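Local coordinates for protein death domain of pelle (Drosophila melanogaster, PDB 1D2Z) that acts, once recruited by Tube, as a serine/threonine kinase in the Toll receptor pathway that sets embryonic dorsoventral polarity, its death domain binding that of Tube, at residues Q23-L28 against S60-F65. Sequence-based numbering, arbitrary orientation.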
loop_
_atom_site.group_PDB
_atom_site.type_symbol
_atom_site.label_atom_id
_atom_site.label_comp_id
_atom_site.label_asym_id
_atom_site.label_seq_id
_atom_site.Cartn_x
_atom_site.Cartn_y
_atom_site.Cartn_z
ATOM N N GLN A 23 6.370 -22.513 1.128
ATOM C CA GLN A 23 5.627 -23.609 1.761
ATOM C C GLN A 23 4.169 -23.187 1.916
ATOM O O GLN A 23 3.249 -23.913 1.540
ATOM C CB GLN A 23 6.159 -23.905 3.163
ATOM C CG GLN A 23 7.355 -24.820 3.240
ATOM C CD GLN A 23 7.718 -25.136 4.684
ATOM O OE1 GLN A 23 7.850 -24.235 5.512
ATOM N NE2 GLN A 23 7.858 -26.419 4.996
ATOM N N LEU A 24 3.978 -22.002 2.489
ATOM C CA LEU A 24 2.648 -21.463 2.724
ATOM C C LEU A 24 1.825 -21.363 1.445
ATOM O O LEU A 24 0.706 -21.886 1.384
ATOM C CB LEU A 24 2.742 -20.097 3.404
ATOM C CG LEU A 24 1.425 -19.422 3.797
ATOM C CD1 LEU A 24 0.621 -20.293 4.773
ATOM C CD2 LEU A 24 1.736 -18.064 4.408
ATOM N N CYS A 25 2.393 -20.732 0.419
ATOM C CA CYS A 25 1.680 -20.567 -0.839
ATOM C C CYS A 25 1.383 -21.884 -1.536
ATOM O O CYS A 25 0.285 -22.067 -2.066
ATOM C CB CYS A 25 2.401 -19.577 -1.758
ATOM S SG CYS A 25 2.395 -17.910 -1.069
ATOM N N ALA A 26 2.336 -22.814 -1.514
ATOM C CA ALA A 26 2.115 -24.124 -2.127
ATOM C C ALA A 26 0.926 -24.808 -1.426
ATOM O O ALA A 26 0.064 -25.397 -2.075
ATOM C CB ALA A 26 3.379 -24.997 -2.014
ATOM N N HIS A 27 0.868 -24.680 -0.104
ATOM C CA HIS A 27 -0.201 -25.270 0.696
ATOM C C HIS A 27 -1.562 -24.629 0.392
ATOM O O HIS A 27 -2.538 -25.328 0.140
ATOM C CB HIS A 27 0.130 -25.137 2.184
ATOM C CG HIS A 27 -1.012 -25.459 3.092
ATOM N ND1 HIS A 27 -1.587 -26.712 3.154
ATOM C CD2 HIS A 27 -1.697 -24.687 3.970
ATOM C CE1 HIS A 27 -2.574 -26.698 4.032
ATOM N NE2 HIS A 27 -2.663 -25.481 4.541
ATOM N N LEU A 28 -1.611 -23.300 0.403
ATOM C CA LEU A 28 -2.846 -22.565 0.128
ATOM C C LEU A 28 -3.334 -22.785 -1.309
ATOM O O LEU A 28 -4.539 -22.811 -1.568
ATOM C CB LEU A 28 -2.637 -21.074 0.414
ATOM C CG LEU A 28 -2.282 -20.700 1.858
ATOM C CD1 LEU A 28 -1.906 -19.222 1.913
ATOM C CD2 LEU A 28 -3.453 -20.994 2.801
ATOM N N SER A 60 1.357 -18.717 -8.760
ATOM C CA SER A 60 0.693 -18.970 -7.490
ATOM C C SER A 60 -0.375 -17.930 -7.170
ATOM O O SER A 60 -0.090 -16.731 -7.075
ATOM C CB SER A 60 1.716 -19.022 -6.358
ATOM O OG SER A 60 1.068 -19.020 -5.097
ATOM N N ALA A 61 -1.599 -18.407 -6.979
ATOM C CA ALA A 61 -2.719 -17.529 -6.662
ATOM C C ALA A 61 -2.579 -16.935 -5.265
ATOM O O ALA A 61 -2.811 -15.744 -5.062
ATOM C CB ALA A 61 -4.037 -18.290 -6.790
ATOM N N SER A 62 -2.143 -17.751 -4.310
ATOM C CA SER A 62 -2.006 -17.272 -2.943
ATOM C C SER A 62 -0.843 -16.299 -2.808
ATOM O O SER A 62 -0.922 -15.353 -2.032
ATOM C CB SER A 62 -1.856 -18.436 -1.964
ATOM O OG SER A 62 -0.635 -19.112 -2.188
ATOM N N ASN A 63 0.230 -16.523 -3.564
ATOM C CA ASN A 63 1.372 -15.607 -3.509
ATOM C C ASN A 63 0.932 -14.224 -3.994
ATOM O O ASN A 63 1.348 -13.200 -3.450
ATOM C CB ASN A 63 2.530 -16.107 -4.375
ATOM C CG ASN A 63 3.717 -15.165 -4.345
ATOM O OD1 ASN A 63 4.268 -14.878 -3.279
ATOM N ND2 ASN A 63 4.102 -14.658 -5.513
ATOM N N GLU A 64 0.090 -14.209 -5.027
ATOM C CA GLU A 64 -0.417 -12.958 -5.577
ATOM C C GLU A 64 -1.305 -12.282 -4.534
ATOM O O GLU A 64 -1.289 -11.063 -4.394
ATOM C CB GLU A 64 -1.186 -13.208 -6.877
ATOM C CG GLU A 64 -1.515 -11.924 -7.645
ATOM C CD GLU A 64 -0.275 -11.102 -7.984
ATOM O OE1 GLU A 64 0.799 -11.688 -8.235
ATOM O OE2 GLU A 64 -0.372 -9.861 -7.984
ATOM N N PHE A 65 -2.091 -13.081 -3.814
ATOM C CA PHE A 65 -2.941 -12.535 -2.759
ATOM C C PHE A 65 -2.035 -11.863 -1.714
ATOM O O PHE A 65 -2.324 -10.750 -1.259
ATOM C CB PHE A 65 -3.792 -13.631 -2.098
ATOM C CG PHE A 65 -4.480 -13.183 -0.835
ATOM C CD1 PHE A 65 -5.650 -12.435 -0.890
ATOM C CD2 PHE A 65 -3.923 -13.467 0.412
ATOM C CE1 PHE A 65 -6.256 -11.966 0.281
ATOM C CE2 PHE A 65 -4.518 -13.006 1.584
ATOM C CZ PHE A 65 -5.690 -12.249 1.519
#
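Cys25 and Ser62 meet where two helices of the death-domain six-helix bundle come close enough for small side chains to fill the seam, a compact example of polar atoms being accommodated in a buried helix crossing. The local axes of 23-28 and 61-65 approach to 8.4 Å and make an angle of 122° between their N-to-C directions. Both residues point their CB across the gap, and the hydroxyl of Ser62 lies against the backbone of the other helix, with OG 3.0 Å from Cys25 CA. It is turned there by a chi1 of 66°, which sets OG between its own backbone N and carbonyl carbon. From this position OG is also 3.1 Å from Cys25 O, but Asp29 OD1 lies within hydrogen-bonding reach as well, and which of the two acceptors its one proton serves is not settled.

The thiol of Cys25 runs past this hydroxyl and packs against the backbone of Asn63, the residue after Ser62, SG lying 3.5 Å from Asn63 CA, while OD1 of Asn63 is hydrogen-bonded to Arg21 NE. Cys25 CB rests 3.6 Å from Ser60 OG. Leu28, one turn on, closes the other flank through its CB, 3.6 Å from Ser62 CB, and its side chain also packs on Phe84 and Ala92.

Ser60 is the N-cap of helix 61-73: its OG accepts from Asn63 N at 3.0 Å and is also hydrogen-bonded to Asp29 OD2. The carboxylate of Asp29, just beyond 23-28 on the same helix, thus reaches the capping serine and Ser62 through its two oxygens. Its negative charge lies near the start of helix 61-73, where the helix dipole would probably stabilise it. Polar bonding at the helix start and close sulfur and aliphatic packing thus share one small interface.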